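Long-range contacts in leucine--trna ligase (PDB 5AH5), which probably joins L-leucine to tRNA(Leu) at the expense of ATP, as a class I aminoacyl-tRNA synthetase: residues D203-V214 against D553-N561; I645-E653 against N745-N753. One frame throughout, in Å; residues are numbered along the deposited sequence.

Interaction 1 of 2, residues D203-V214 against D553-N561; sequences DLESLEGWPTSV and DEPFVELYN
The indole of Trp210 meets the 553-561 segment with its N-H edge and one face. NE1 donates to Phe556 O at 2.9 Å, nearly straight at 169°. The oxygen lies in the indole plane, while the donor stands above the carbonyl plane of Phe556. On one face, Leu559 CB sits over the five-membered ring, 3.9 Å from its centroid, a CH-pi contact. Leu559 CG is anti to the backbone N (chi1 169°), which carries CD2 over the benzo part, 3.7 Å from Trp210 CE3. Val214 CG1 meets this CD2 tip to tip. Leu207 CD1 lies over the opposite indole face.

Leu559 N donates to Gly209 O at 3.1 Å, and one water bridges Gly209 N and Val557 O. Gly209 CA makes a CA-H...O contact with Val557 O at 3.6 Å. The type I turn from Leu207 to Trp210 presents this glycine.

At the other end, Asp203 OD2 and Asp553 OD2 are 3.3 Å apart. Lys542 forms salt bridges with both and with Glu554, which probably offsets the repulsion. Asp553 OD1 is hydrogen-bonded to His545 ND1. Arg538 also pairs with Glu554.

Strand 556-560 is the outermost strand of the parallel sheet of the class I catalytic domain, beside strand 520-524. Helix 533-546 supplies Lys542 and Arg538, and helix 212-222 begins just after Pro211.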
ATOM      1  N   ASP B 203      10.659  12.994   3.235  1.00 40.98           N
ATOM      2  CA  ASP B 203       9.945  12.907   1.965  1.00 40.01           C
ATOM      3  C   ASP B 203       8.488  12.502   2.142  1.00 36.75           C
ATOM      4  O   ASP B 203       7.728  12.628   1.196  1.00 40.50           O
ATOM      5  CB  ASP B 203      10.634  11.991   0.936  1.00 42.11           C
ATOM      6  CG  ASP B 203      12.043  12.451   0.570  1.00 52.52           C
ATOM      7  OD1 ASP B 203      12.415  13.617   0.876  1.00 52.12           O
ATOM      8  OD2 ASP B 203      12.797  11.618  -0.020  1.00 51.86           O
ATOM      9  N   LEU B 204       8.084  12.041   3.334  1.00 37.80           N
ATOM     10  CA  LEU B 204       6.661  11.921   3.669  1.00 40.79           C
ATOM     11  C   LEU B 204       5.844  13.212   3.475  1.00 44.98           C
ATOM     12  O   LEU B 204       4.664  13.137   3.094  1.00 41.61           O
ATOM     13  CB  LEU B 204       6.453  11.443   5.099  1.00 40.48           C
ATOM     14  CG  LEU B 204       6.891   9.983   5.321  1.00 38.91           C
ATOM     15  CD1 LEU B 204       7.084   9.726   6.786  1.00 42.27           C
ATOM     16  CD2 LEU B 204       5.918   9.006   4.745  1.00 40.12           C
ATOM     17  N   GLU B 205       6.447  14.369   3.743  1.00 46.95           N
ATOM     18  CA  GLU B 205       5.754  15.652   3.537  1.00 54.74           C
ATOM     19  C   GLU B 205       5.324  15.853   2.066  1.00 50.54           C
ATOM     20  O   GLU B 205       4.307  16.478   1.829  1.00 47.43           O
ATOM     21  CB  GLU B 205       6.612  16.840   3.998  1.00 63.21           C
ATOM     22  CG  GLU B 205       6.752  16.982   5.517  1.00 76.78           C
ATOM     23  CD  GLU B 205       7.784  18.051   5.932  1.00 94.06           C
ATOM     24  OE1 GLU B 205       7.577  19.273   5.660  1.00 91.51           O
ATOM     25  OE2 GLU B 205       8.814  17.668   6.543  1.00 95.50           O
ATOM     26  N   SER B 206       6.067  15.300   1.100  1.00 43.77           N
ATOM     27  CA  SER B 206       5.725  15.447  -0.319  1.00 47.12           C
ATOM     28  C   SER B 206       4.657  14.449  -0.848  1.00 43.90           C
ATOM     29  O   SER B 206       4.155  14.635  -1.957  1.00 44.63           O
ATOM     30  CB  SER B 206       6.989  15.390  -1.186  1.00 48.57           C
ATOM     31  OG  SER B 206       7.526  14.072  -1.261  1.00 58.63           O
ATOM     32  N   LEU B 207       4.307  13.422  -0.063  1.00 39.80           N
ATOM     33  CA  LEU B 207       3.444  12.326  -0.509  1.00 37.99           C
ATOM     34  C   LEU B 207       2.015  12.619  -0.203  1.00 37.47           C
ATOM     35  O   LEU B 207       1.324  11.860   0.541  1.00 31.17           O
ATOM     36  CB  LEU B 207       3.818  10.990   0.165  1.00 40.99           C
ATOM     37  CG  LEU B 207       5.066  10.306  -0.326  1.00 40.55           C
ATOM     38  CD1 LEU B 207       5.310   9.025   0.484  1.00 39.32           C
ATOM     39  CD2 LEU B 207       4.986  10.046  -1.832  1.00 41.73           C
ATOM     40  N   GLU B 208       1.524  13.666  -0.863  1.00 36.97           N
ATOM     41  CA  GLU B 208       0.201  14.179  -0.568  1.00 42.61           C
ATOM     42  C   GLU B 208      -0.844  13.190  -1.086  1.00 38.99           C
ATOM     43  O   GLU B 208      -1.984  13.190  -0.628  1.00 32.71           O
ATOM     44  CB  GLU B 208       0.003  15.610  -1.142  1.00 45.88           C
ATOM     45  CG  GLU B 208      -0.896  16.487  -0.246  1.00 62.98           C
ATOM     46  CD  GLU B 208      -0.361  16.730   1.192  1.00 73.25           C
ATOM     47  OE1 GLU B 208       0.870  16.622   1.416  1.00 86.77           O
ATOM     48  OE2 GLU B 208      -1.167  17.037   2.113  1.00 67.67           O
ATOM     49  N   GLY B 209      -0.451  12.322  -2.032  1.00 30.49           N
ATOM     50  CA  GLY B 209      -1.372  11.274  -2.480  1.00 27.80           C
ATOM     51  C   GLY B 209      -1.370  10.076  -1.525  1.00 28.41           C
ATOM     52  O   GLY B 209      -2.016   9.097  -1.801  1.00 24.63           O
ATOM     53  N   TRP B 210      -0.688  10.119  -0.397  1.00 26.58           N
ATOM     54  CA  TRP B 210      -0.873   8.999   0.552  1.00 32.32           C
ATOM     55  C   TRP B 210      -1.765   9.420   1.724  1.00 33.15           C
ATOM     56  O   TRP B 210      -1.694  10.562   2.132  1.00 32.79           O
ATOM     57  CB  TRP B 210       0.496   8.558   1.099  1.00 32.69           C
ATOM     58  CG  TRP B 210       1.368   7.852   0.143  1.00 31.22           C
ATOM     59  CD1 TRP B 210       1.566   8.122  -1.167  1.00 33.71           C
ATOM     60  CD2 TRP B 210       2.254   6.793   0.481  1.00 33.71           C
ATOM     61  NE1 TRP B 210       2.468   7.227  -1.700  1.00 35.04           N
ATOM     62  CE2 TRP B 210       2.923   6.418  -0.686  1.00 36.27           C
ATOM     63  CE3 TRP B 210       2.537   6.120   1.667  1.00 35.08           C
ATOM     64  CZ2 TRP B 210       3.840   5.351  -0.708  1.00 35.22           C
ATOM     65  CZ3 TRP B 210       3.459   5.064   1.639  1.00 35.50           C
ATOM     66  CH2 TRP B 210       4.078   4.698   0.461  1.00 33.29           C
ATOM     67  N   PRO B 211      -2.559   8.498   2.282  1.00 35.33           N
ATOM     68  CA  PRO B 211      -3.289   8.808   3.507  1.00 38.71           C
ATOM     69  C   PRO B 211      -2.373   9.289   4.611  1.00 40.89           C
ATOM     70  O   PRO B 211      -1.229   8.781   4.768  1.00 32.66           O
ATOM     71  CB  PRO B 211      -3.893   7.452   3.898  1.00 38.19           C
ATOM     72  CG  PRO B 211      -4.071   6.768   2.611  1.00 37.48           C
ATOM     73  CD  PRO B 211      -2.926   7.166   1.762  1.00 36.75           C
ATOM     74  N   THR B 212      -2.880  10.239   5.396  1.00 37.65           N
ATOM     75  CA  THR B 212      -2.102  10.844   6.446  1.00 38.06           C
ATOM     76  C   THR B 212      -1.898   9.787   7.546  1.00 33.36           C
ATOM     77  O   THR B 212      -0.916   9.818   8.250  1.00 35.41           O
ATOM     78  CB  THR B 212      -2.791  12.098   7.060  1.00 42.27           C
ATOM     79  OG1 THR B 212      -3.976  11.682   7.704  1.00 51.00           O
ATOM     80  CG2 THR B 212      -3.154  13.134   6.006  1.00 43.03           C
ATOM     81  N   SER B 213      -2.820   8.864   7.675  1.00 30.63           N
ATOM     82  CA  SER B 213      -2.671   7.765   8.594  1.00 38.70           C
ATOM     83  C   SER B 213      -1.429   6.875   8.306  1.00 38.73           C
ATOM     84  O   SER B 213      -0.661   6.577   9.217  1.00 37.30           O
ATOM     85  CB  SER B 213      -3.926   6.902   8.532  1.00 46.61           C
ATOM     86  OG  SER B 213      -4.197   6.496   7.180  1.00 47.96           O
ATOM     87  N   VAL B 214      -1.258   6.449   7.052  1.00 38.46           N
ATOM     88  CA  VAL B 214      -0.096   5.635   6.621  1.00 36.17           C
ATOM     89  C   VAL B 214       1.191   6.443   6.837  1.00 35.14           C
ATOM     90  O   VAL B 214       2.185   5.960   7.430  1.00 35.73           O
ATOM     91  CB  VAL B 214      -0.260   5.170   5.177  1.00 33.70           C
ATOM     92  CG1 VAL B 214       1.005   4.526   4.652  1.00 36.01           C
ATOM     93  CG2 VAL B 214      -1.399   4.187   5.071  1.00 35.33           C
ATOM     94  N   ASP B 553      12.207   9.152  -7.195  1.00 32.95           N
ATOM     95  CA  ASP B 553      12.640   8.961  -5.824  1.00 36.33           C
ATOM     96  C   ASP B 553      11.565   8.352  -4.963  1.00 35.02           C
ATOM     97  O   ASP B 553      11.808   8.080  -3.788  1.00 34.09           O
ATOM     98  CB  ASP B 553      13.030  10.343  -5.239  1.00 40.13           C
ATOM     99  CG  ASP B 553      14.035  10.241  -4.115  1.00 46.37           C
ATOM    100  OD1 ASP B 553      15.112   9.646  -4.344  1.00 53.57           O
ATOM    101  OD2 ASP B 553      13.793  10.761  -3.021  1.00 44.58           O
ATOM    102  N   GLU B 554      10.365   8.166  -5.512  1.00 33.73           N
ATOM    103  CA  GLU B 554       9.238   7.628  -4.749  1.00 34.51           C
ATOM    104  C   GLU B 554       8.495   6.724  -5.651  1.00 33.39           C
ATOM    105  O   GLU B 554       8.257   7.109  -6.774  1.00 31.11           O
ATOM    106  CB  GLU B 554       8.268   8.723  -4.247  1.00 35.69           C
ATOM    107  CG  GLU B 554       8.823   9.457  -3.046  1.00 36.66           C
ATOM    108  CD  GLU B 554       8.740   8.682  -1.727  1.00 36.04           C
ATOM    109  OE1 GLU B 554       7.947   7.706  -1.575  1.00 32.88           O
ATOM    110  OE2 GLU B 554       9.459   9.089  -0.805  1.00 33.94           O
ATOM    111  N   PRO B 555       8.145   5.507  -5.176  1.00 28.67           N
ATOM    112  CA  PRO B 555       7.565   4.524  -6.074  1.00 29.93           C
ATOM    113  C   PRO B 555       6.143   4.759  -6.462  1.00 29.54           C
ATOM    114  O   PRO B 555       5.750   4.301  -7.532  1.00 31.62           O
ATOM    115  CB  PRO B 555       7.619   3.225  -5.231  1.00 31.53           C
ATOM    116  CG  PRO B 555       7.648   3.715  -3.821  1.00 29.40           C
ATOM    117  CD  PRO B 555       8.503   4.912  -3.893  1.00 27.53           C
ATOM    118  N   PHE B 556       5.338   5.318  -5.545  1.00 27.79           N
ATOM    119  CA  PHE B 556       3.884   5.308  -5.711  1.00 30.80           C
ATOM    120  C   PHE B 556       3.315   6.744  -5.447  1.00 28.04           C
ATOM    121  O   PHE B 556       3.532   7.320  -4.391  1.00 32.70           O
ATOM    122  CB  PHE B 556       3.227   4.287  -4.772  1.00 29.27           C
ATOM    123  CG  PHE B 556       3.921   2.924  -4.716  1.00 31.47           C
ATOM    124  CD1 PHE B 556       3.952   2.101  -5.818  1.00 28.29           C
ATOM    125  CD2 PHE B 556       4.443   2.431  -3.502  1.00 30.67           C
ATOM    126  CE1 PHE B 556       4.589   0.841  -5.750  1.00 30.48           C
ATOM    127  CE2 PHE B 556       5.033   1.168  -3.426  1.00 30.43           C
ATOM    128  CZ  PHE B 556       5.147   0.400  -4.578  1.00 28.18           C
ATOM    129  N   VAL B 557       2.680   7.326  -6.434  1.00 31.49           N
ATOM    130  CA  VAL B 557       2.186   8.707  -6.304  1.00 30.73           C
ATOM    131  C   VAL B 557       0.991   8.757  -5.346  1.00 29.74           C
ATOM    132  O   VAL B 557       1.050   9.394  -4.320  1.00 33.36           O
ATOM    133  CB  VAL B 557       1.847   9.341  -7.670  1.00 33.48           C
ATOM    134  CG1 VAL B 557       1.182  10.743  -7.496  1.00 33.61           C
ATOM    135  CG2 VAL B 557       3.105   9.514  -8.473  1.00 33.65           C
ATOM    136  N   GLU B 558      -0.050   8.041  -5.705  1.00 27.91           N
ATOM    137  CA  GLU B 558      -1.281   7.911  -4.946  1.00 36.09           C
ATOM    138  C   GLU B 558      -1.403   6.450  -4.399  1.00 32.85           C
ATOM    139  O   GLU B 558      -1.257   5.533  -5.158  1.00 31.79           O
ATOM    140  CB  GLU B 558      -2.421   8.239  -5.896  1.00 39.77           C
ATOM    141  CG  GLU B 558      -3.727   8.624  -5.257  1.00 62.23           C
ATOM    142  CD  GLU B 558      -3.876  10.101  -4.923  1.00 62.80           C
ATOM    143  OE1 GLU B 558      -3.535  10.921  -5.809  1.00 62.75           O
ATOM    144  OE2 GLU B 558      -4.371  10.404  -3.794  1.00 57.90           O
ATOM    145  N   LEU B 559      -1.566   6.295  -3.082  1.00 28.97           N
ATOM    146  CA  LEU B 559      -1.845   5.051  -2.389  1.00 28.30           C
ATOM    147  C   LEU B 559      -3.276   5.030  -1.873  1.00 29.93           C
ATOM    148  O   LEU B 559      -3.667   5.868  -1.125  1.00 35.23           O
ATOM    149  CB  LEU B 559      -0.895   4.877  -1.204  1.00 26.81           C
ATOM    150  CG  LEU B 559      -1.171   3.784  -0.211  1.00 27.80           C
ATOM    151  CD1 LEU B 559      -0.794   2.444  -0.865  1.00 33.08           C
ATOM    152  CD2 LEU B 559      -0.319   3.908   1.034  1.00 30.24           C
ATOM    153  N   TYR B 560      -4.013   4.010  -2.246  1.00 29.28           N
ATOM    154  CA  TYR B 560      -5.311   3.745  -1.741  1.00 27.72           C
ATOM    155  C   TYR B 560      -5.324   2.403  -0.976  1.00 30.77           C
ATOM    156  O   TYR B 560      -4.916   1.347  -1.502  1.00 28.19           O
ATOM    157  CB  TYR B 560      -6.223   3.645  -2.927  1.00 28.89           C
ATOM    158  CG  TYR B 560      -6.456   4.991  -3.620  1.00 30.62           C
ATOM    159  CD1 TYR B 560      -7.300   5.975  -3.057  1.00 31.03           C
ATOM    160  CD2 TYR B 560      -5.817   5.289  -4.796  1.00 33.04           C
ATOM    161  CE1 TYR B 560      -7.513   7.192  -3.700  1.00 29.09           C
ATOM    162  CE2 TYR B 560      -5.998   6.512  -5.443  1.00 33.57           C
ATOM    163  CZ  TYR B 560      -6.873   7.448  -4.909  1.00 36.02           C
ATOM    164  OH  TYR B 560      -7.051   8.628  -5.594  1.00 37.85           O
ATOM    165  N   ASN B 561      -5.839   2.436   0.239  1.00 25.51           N
ATOM    166  CA  ASN B 561      -5.955   1.278   1.099  1.00 25.60           C
ATOM    167  C   ASN B 561      -7.369   0.709   1.129  1.00 27.51           C
ATOM    168  O   ASN B 561      -8.207   1.220   1.892  1.00 33.81           O
ATOM    169  CB  ASN B 561      -5.571   1.662   2.543  1.00 27.48           C
ATOM    170  CG  ASN B 561      -4.145   2.110   2.696  1.00 29.10           C
ATOM    171  OD1 ASN B 561      -3.908   3.080   3.355  1.00 33.09           O
ATOM    172  ND2 ASN B 561      -3.176   1.362   2.165  1.00 34.59           N
TER
HETATM  173  O   HOH W   1       1.949  11.807  -3.601  1.00 39.75           O

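Interaction 2 of 2, residues I645-E653 against N745-N753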
ATOM      1  N   ILE B 645     -25.921  11.616 -26.880  1.00 39.07           N
ATOM      2  CA  ILE B 645     -26.977  12.564 -27.248  1.00 44.94           C
ATOM      3  C   ILE B 645     -26.359  13.808 -27.883  1.00 44.01           C
ATOM      4  O   ILE B 645     -25.505  14.443 -27.269  1.00 48.56           O
ATOM      5  CB  ILE B 645     -27.765  12.982 -25.983  1.00 47.66           C
ATOM      6  CG1 ILE B 645     -28.398  11.734 -25.324  1.00 44.53           C
ATOM      7  CG2 ILE B 645     -28.820  14.044 -26.324  1.00 47.05           C
ATOM      8  CD1 ILE B 645     -28.932  12.002 -23.940  1.00 47.66           C
ATOM      9  N   CYS B 646     -26.769  14.152 -29.101  1.00 45.79           N
ATOM     10  CA  CYS B 646     -26.442  15.491 -29.685  1.00 49.63           C
ATOM     11  C   CYS B 646     -27.589  16.549 -29.482  1.00 41.84           C
ATOM     12  O   CYS B 646     -28.761  16.175 -29.459  1.00 37.00           O
ATOM     13  CB  CYS B 646     -26.128  15.345 -31.165  1.00 54.06           C
ATOM     14  SG  CYS B 646     -24.591  14.460 -31.510  1.00 58.19           S
ATOM     15  N   PRO B 647     -27.250  17.851 -29.366  1.00 43.71           N
ATOM     16  CA  PRO B 647     -28.264  18.947 -29.178  1.00 45.63           C
ATOM     17  C   PRO B 647     -29.422  18.884 -30.173  1.00 47.15           C
ATOM     18  O   PRO B 647     -30.576  18.972 -29.753  1.00 55.16           O
ATOM     19  CB  PRO B 647     -27.462  20.227 -29.366  1.00 45.04           C
ATOM     20  CG  PRO B 647     -26.057  19.851 -29.097  1.00 46.64           C
ATOM     21  CD  PRO B 647     -25.872  18.385 -29.371  1.00 44.29           C
ATOM     22  N   ASP B 648     -29.121  18.627 -31.446  1.00 46.74           N
ATOM     23  CA  ASP B 648     -30.134  18.421 -32.521  1.00 55.30           C
ATOM     24  C   ASP B 648     -31.059  17.215 -32.358  1.00 54.61           C
ATOM     25  O   ASP B 648     -32.082  17.141 -33.022  1.00 50.41           O
ATOM     26  CB  ASP B 648     -29.464  18.328 -33.925  1.00 60.27           C
ATOM     27  CG  ASP B 648     -28.883  19.675 -34.417  1.00 62.43           C
ATOM     28  OD1 ASP B 648     -28.957  20.686 -33.670  1.00 59.02           O
ATOM     29  OD2 ASP B 648     -28.341  19.708 -35.557  1.00 65.37           O
ATOM     30  N   ASP B 649     -30.688  16.244 -31.531  1.00 57.06           N
ATOM     31  CA  ASP B 649     -31.593  15.133 -31.213  1.00 49.26           C
ATOM     32  C   ASP B 649     -32.765  15.558 -30.263  1.00 41.18           C
ATOM     33  O   ASP B 649     -33.806  14.915 -30.253  1.00 41.59           O
ATOM     34  CB  ASP B 649     -30.819  13.967 -30.559  1.00 55.65           C
ATOM     35  CG  ASP B 649     -29.554  13.487 -31.377  1.00 58.89           C
ATOM     36  OD1 ASP B 649     -29.595  13.412 -32.624  1.00 52.66           O
ATOM     37  OD2 ASP B 649     -28.528  13.130 -30.727  1.00 50.26           O
ATOM     38  N   CYS B 650     -32.550  16.561 -29.418  1.00 41.49           N
ATOM     39  CA  CYS B 650     -33.525  17.025 -28.443  1.00 51.21           C
ATOM     40  C   CYS B 650     -34.658  17.901 -29.072  1.00 58.34           C
ATOM     41  O   CYS B 650     -34.454  19.082 -29.399  1.00 51.63           O
ATOM     42  CB  CYS B 650     -32.821  17.844 -27.354  1.00 54.07           C
ATOM     43  SG  CYS B 650     -31.612  16.902 -26.394  1.00 57.25           S
ATOM     44  N   GLU B 651     -35.839  17.304 -29.190  1.00 59.93           N
ATOM     45  CA  GLU B 651     -37.023  17.967 -29.711  1.00 67.20           C
ATOM     46  C   GLU B 651     -37.880  18.684 -28.673  1.00 68.73           C
ATOM     47  O   GLU B 651     -38.884  19.283 -29.040  1.00 69.09           O
ATOM     48  CB  GLU B 651     -37.854  16.957 -30.516  1.00 67.71           C
ATOM     49  CG  GLU B 651     -37.390  16.920 -31.972  1.00 76.16           C
ATOM     50  CD  GLU B 651     -37.452  15.556 -32.627  1.00 80.27           C
ATOM     51  OE1 GLU B 651     -38.161  14.654 -32.133  1.00 87.30           O
ATOM     52  OE2 GLU B 651     -36.772  15.393 -33.663  1.00 86.22           O
ATOM     53  N   ASN B 652     -37.479  18.675 -27.402  1.00 68.19           N
ATOM     54  CA  ASN B 652     -38.258  19.345 -26.350  1.00 64.27           C
ATOM     55  C   ASN B 652     -37.510  19.467 -25.011  1.00 72.36           C
ATOM     56  O   ASN B 652     -36.308  19.123 -24.898  1.00 60.00           O
ATOM     57  CB  ASN B 652     -39.579  18.585 -26.142  1.00 58.44           C
ATOM     58  CG  ASN B 652     -39.357  17.194 -25.637  1.00 60.83           C
ATOM     59  OD1 ASN B 652     -38.717  16.989 -24.601  1.00 55.70           O
ATOM     60  ND2 ASN B 652     -39.871  16.222 -26.361  1.00 55.83           N
ATOM     61  N   GLU B 653     -38.262  19.898 -23.995  1.00 75.33           N
ATOM     62  CA  GLU B 653     -37.773  20.123 -22.629  1.00 70.44           C
ATOM     63  C   GLU B 653     -37.429  18.807 -21.884  1.00 68.16           C
ATOM     64  O   GLU B 653     -36.511  18.790 -21.022  1.00 49.23           O
ATOM     65  CB  GLU B 653     -38.805  20.920 -21.810  1.00 73.89           C
ATOM     66  CG  GLU B 653     -39.408  22.151 -22.517  1.00 85.18           C
ATOM     67  CD  GLU B 653     -40.782  21.916 -23.176  1.00 82.13           C
ATOM     68  OE1 GLU B 653     -41.746  21.653 -22.426  1.00 80.32           O
ATOM     69  OE2 GLU B 653     -40.902  22.013 -24.434  1.00 77.72           O
ATOM     70  N   ASN B 745     -20.857  16.870 -23.321  1.00 46.14           N
ATOM     71  CA  ASN B 745     -21.288  17.821 -24.348  1.00 47.09           C
ATOM     72  C   ASN B 745     -21.808  19.075 -23.631  1.00 44.08           C
ATOM     73  O   ASN B 745     -22.875  19.027 -23.025  1.00 34.45           O
ATOM     74  CB  ASN B 745     -22.337  17.193 -25.244  1.00 46.59           C
ATOM     75  CG  ASN B 745     -22.709  18.106 -26.399  1.00 49.04           C
ATOM     76  OD1 ASN B 745     -22.998  19.309 -26.219  1.00 57.45           O
ATOM     77  ND2 ASN B 745     -22.697  17.553 -27.576  1.00 44.57           N
ATOM     78  N   GLU B 746     -20.985  20.130 -23.615  1.00 46.55           N
ATOM     79  CA  GLU B 746     -21.250  21.370 -22.844  1.00 52.65           C
ATOM     80  C   GLU B 746     -22.519  22.151 -23.290  1.00 45.38           C
ATOM     81  O   GLU B 746     -23.042  22.918 -22.515  1.00 44.63           O
ATOM     82  CB  GLU B 746     -20.035  22.325 -22.872  1.00 62.79           C
ATOM     83  CG  GLU B 746     -19.007  22.093 -21.757  1.00 71.03           C
ATOM     84  CD  GLU B 746     -19.449  22.659 -20.400  1.00 86.85           C
ATOM     85  OE1 GLU B 746     -20.144  23.711 -20.359  1.00 96.38           O
ATOM     86  OE2 GLU B 746     -19.096  22.055 -19.355  1.00 91.80           O
ATOM     87  N   ARG B 747     -22.996  21.920 -24.509  1.00 45.19           N
ATOM     88  CA  ARG B 747     -24.329  22.397 -24.949  1.00 54.43           C
ATOM     89  C   ARG B 747     -25.484  21.742 -24.160  1.00 52.49           C
ATOM     90  O   ARG B 747     -26.559  22.338 -24.083  1.00 44.88           O
ATOM     91  CB  ARG B 747     -24.627  22.140 -26.458  1.00 51.80           C
ATOM     92  CG  ARG B 747     -23.583  22.517 -27.507  1.00 62.47           C
ATOM     93  CD  ARG B 747     -23.962  23.666 -28.440  1.00 63.44           C
ATOM     94  NE  ARG B 747     -25.308  23.577 -29.008  1.00 61.36           N
ATOM     95  CZ  ARG B 747     -25.636  23.186 -30.247  1.00 61.26           C
ATOM     96  NH1 ARG B 747     -24.727  22.803 -31.154  1.00 66.18           N
ATOM     97  NH2 ARG B 747     -26.923  23.156 -30.582  1.00 59.72           N
ATOM     98  N   LEU B 748     -25.304  20.521 -23.628  1.00 41.99           N
ATOM     99  CA  LEU B 748     -26.426  19.819 -22.994  1.00 38.57           C
ATOM    100  C   LEU B 748     -26.422  19.820 -21.497  1.00 42.29           C
ATOM    101  O   LEU B 748     -27.365  19.337 -20.900  1.00 45.10           O
ATOM    102  CB  LEU B 748     -26.536  18.431 -23.545  1.00 43.50           C
ATOM    103  CG  LEU B 748     -26.827  18.406 -25.027  1.00 42.83           C
ATOM    104  CD1 LEU B 748     -26.481  17.054 -25.593  1.00 43.38           C
ATOM    105  CD2 LEU B 748     -28.315  18.732 -25.277  1.00 49.81           C
ATOM    106  N   VAL B 749     -25.427  20.453 -20.897  1.00 44.39           N
ATOM    107  CA  VAL B 749     -25.210  20.439 -19.459  1.00 50.31           C
ATOM    108  C   VAL B 749     -26.176  21.291 -18.643  1.00 51.19           C
ATOM    109  O   VAL B 749     -26.485  20.926 -17.484  1.00 52.38           O
ATOM    110  CB  VAL B 749     -23.755  20.905 -19.132  1.00 55.84           C
ATOM    111  CG1 VAL B 749     -23.528  21.180 -17.639  1.00 57.29           C
ATOM    112  CG2 VAL B 749     -22.791  19.851 -19.617  1.00 58.67           C
ATOM    113  N   GLN B 750     -26.592  22.454 -19.169  1.00 61.99           N
ATOM    114  CA  GLN B 750     -27.695  23.224 -18.526  1.00 53.98           C
ATOM    115  C   GLN B 750     -28.869  22.920 -19.360  1.00 49.55           C
ATOM    116  O   GLN B 750     -28.759  22.900 -20.580  1.00 45.20           O
ATOM    117  CB  GLN B 750     -27.486  24.720 -18.553  1.00 68.92           C
ATOM    118  CG  GLN B 750     -26.281  25.228 -17.786  1.00 77.38           C
ATOM    119  CD  GLN B 750     -25.839  26.592 -18.292  1.00 85.43           C
ATOM    120  OE1 GLN B 750     -25.737  26.823 -19.510  1.00 86.34           O
ATOM    121  NE2 GLN B 750     -25.572  27.508 -17.362  1.00 89.73           N
ATOM    122  N   ALA B 751     -29.999  22.669 -18.717  1.00 51.67           N
ATOM    123  CA  ALA B 751     -31.262  22.570 -19.425  1.00 54.66           C
ATOM    124  C   ALA B 751     -31.794  24.030 -19.508  1.00 53.43           C
ATOM    125  O   ALA B 751     -31.047  24.990 -19.242  1.00 39.79           O
ATOM    126  CB  ALA B 751     -32.237  21.649 -18.686  1.00 56.96           C
ATOM    127  N   GLU B 752     -33.059  24.154 -19.880  1.00 47.65           N
ATOM    128  CA  GLU B 752     -33.680  25.434 -20.127  1.00 61.08           C
ATOM    129  C   GLU B 752     -33.984  26.174 -18.803  1.00 47.68           C
ATOM    130  O   GLU B 752     -33.923  27.379 -18.785  1.00 42.63           O
ATOM    131  CB  GLU B 752     -34.946  25.241 -20.992  1.00 70.29           C
ATOM    132  CG  GLU B 752     -34.659  24.595 -22.366  1.00 87.01           C
ATOM    133  CD  GLU B 752     -35.915  24.148 -23.134  1.00 97.41           C
ATOM    134  OE1 GLU B 752     -37.009  24.703 -22.879  1.00 95.78           O
ATOM    135  OE2 GLU B 752     -35.810  23.236 -24.002  1.00103.50           O
ATOM    136  N   ASN B 753     -34.261  25.438 -17.722  1.00 44.10           N
ATOM    137  CA  ASN B 753     -34.568  26.019 -16.393  1.00 47.22           C
ATOM    138  C   ASN B 753     -33.727  25.472 -15.246  1.00 45.09           C
ATOM    139  O   ASN B 753     -33.234  24.366 -15.291  1.00 47.60           O
ATOM    140  CB  ASN B 753     -36.055  25.824 -16.071  1.00 41.53           C
ATOM    141  CG  ASN B 753     -36.944  26.469 -17.105  1.00 49.29           C
ATOM    142  OD1 ASN B 753     -36.851  27.679 -17.365  1.00 50.24           O
ATOM    143  ND2 ASN B 753     -37.777  25.663 -17.744  1.00 52.72           N
TER
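Leu748 and Arg747 pack against Pro647 where two loops of the anticodon-binding region meet. Both residues lie in a type I beta turn running from Asn745 to Leu748. Opposite it, Pro647 opens a short 3-10 turn, residues 647-649.

Arg747 can be followed outward along Pro647. Its CB lies 3.8 Å from Pro647 CG, and its CG stays beside the same atom. The chain then bends at chi2 (-112°) and chi3 (-47°), which folds the guanidinium over the CB-CG edge of the proline. NE and CZ continue along Pro647 CG, which sits over the centre of one guanidinium face. NH1 also faces Pro647 CG. At the tip, NH2 comes 3.2 Å from Pro647 CB. One guanidinium face thus rests on the proline edge, and the two planes are not parallel. Asp648 OD1 is near NH2 but beyond salt-bridge range. Arg747 also touches a crystal neighbour, which may influence its pose.

Leu748 and Ile645 are buried. Leu748 CD1 meets Ile645 CG2 at 3.9 Å and also touches Ile645 O. CD2 touches both Pro647 CA and Cys650 SG. Arg656 of helix 653-674 packs on the same leucine.

Farther along, Glu752 OE1 approaches Glu653 CG at 3.5 Å, a contact with an aliphatic carbon. Asn652 caps the start of helix 653-674 through Asp655 N. The 3-10 turn has its own brace: Asp649 OD2 accepts from Cys646 N at 2.6 Å, on the anti side, tilted 35° out of the carboxylate plane.

In the fold
The two contacts come in series along the chain: interaction 1 closes before interaction 2 opens. Their centres are about 42 Å apart and their nearest atoms about 23 Å apart. Interaction 1 lies near the centre of the chain, with the editing domain inserted in the sequence between its segments. Interaction 2 lies about 43 Å from the chain centre. Helix 653-674 starts at the end of its first segment, and helices 678-695, 701-715 and 720-729 follow before the second. Interaction 1 thus holds together two separated parts of the catalytic domain. Interaction 2 ties the helical anticodon-binding region to the connection into strand 753-760 and the C-terminal mixed sheet.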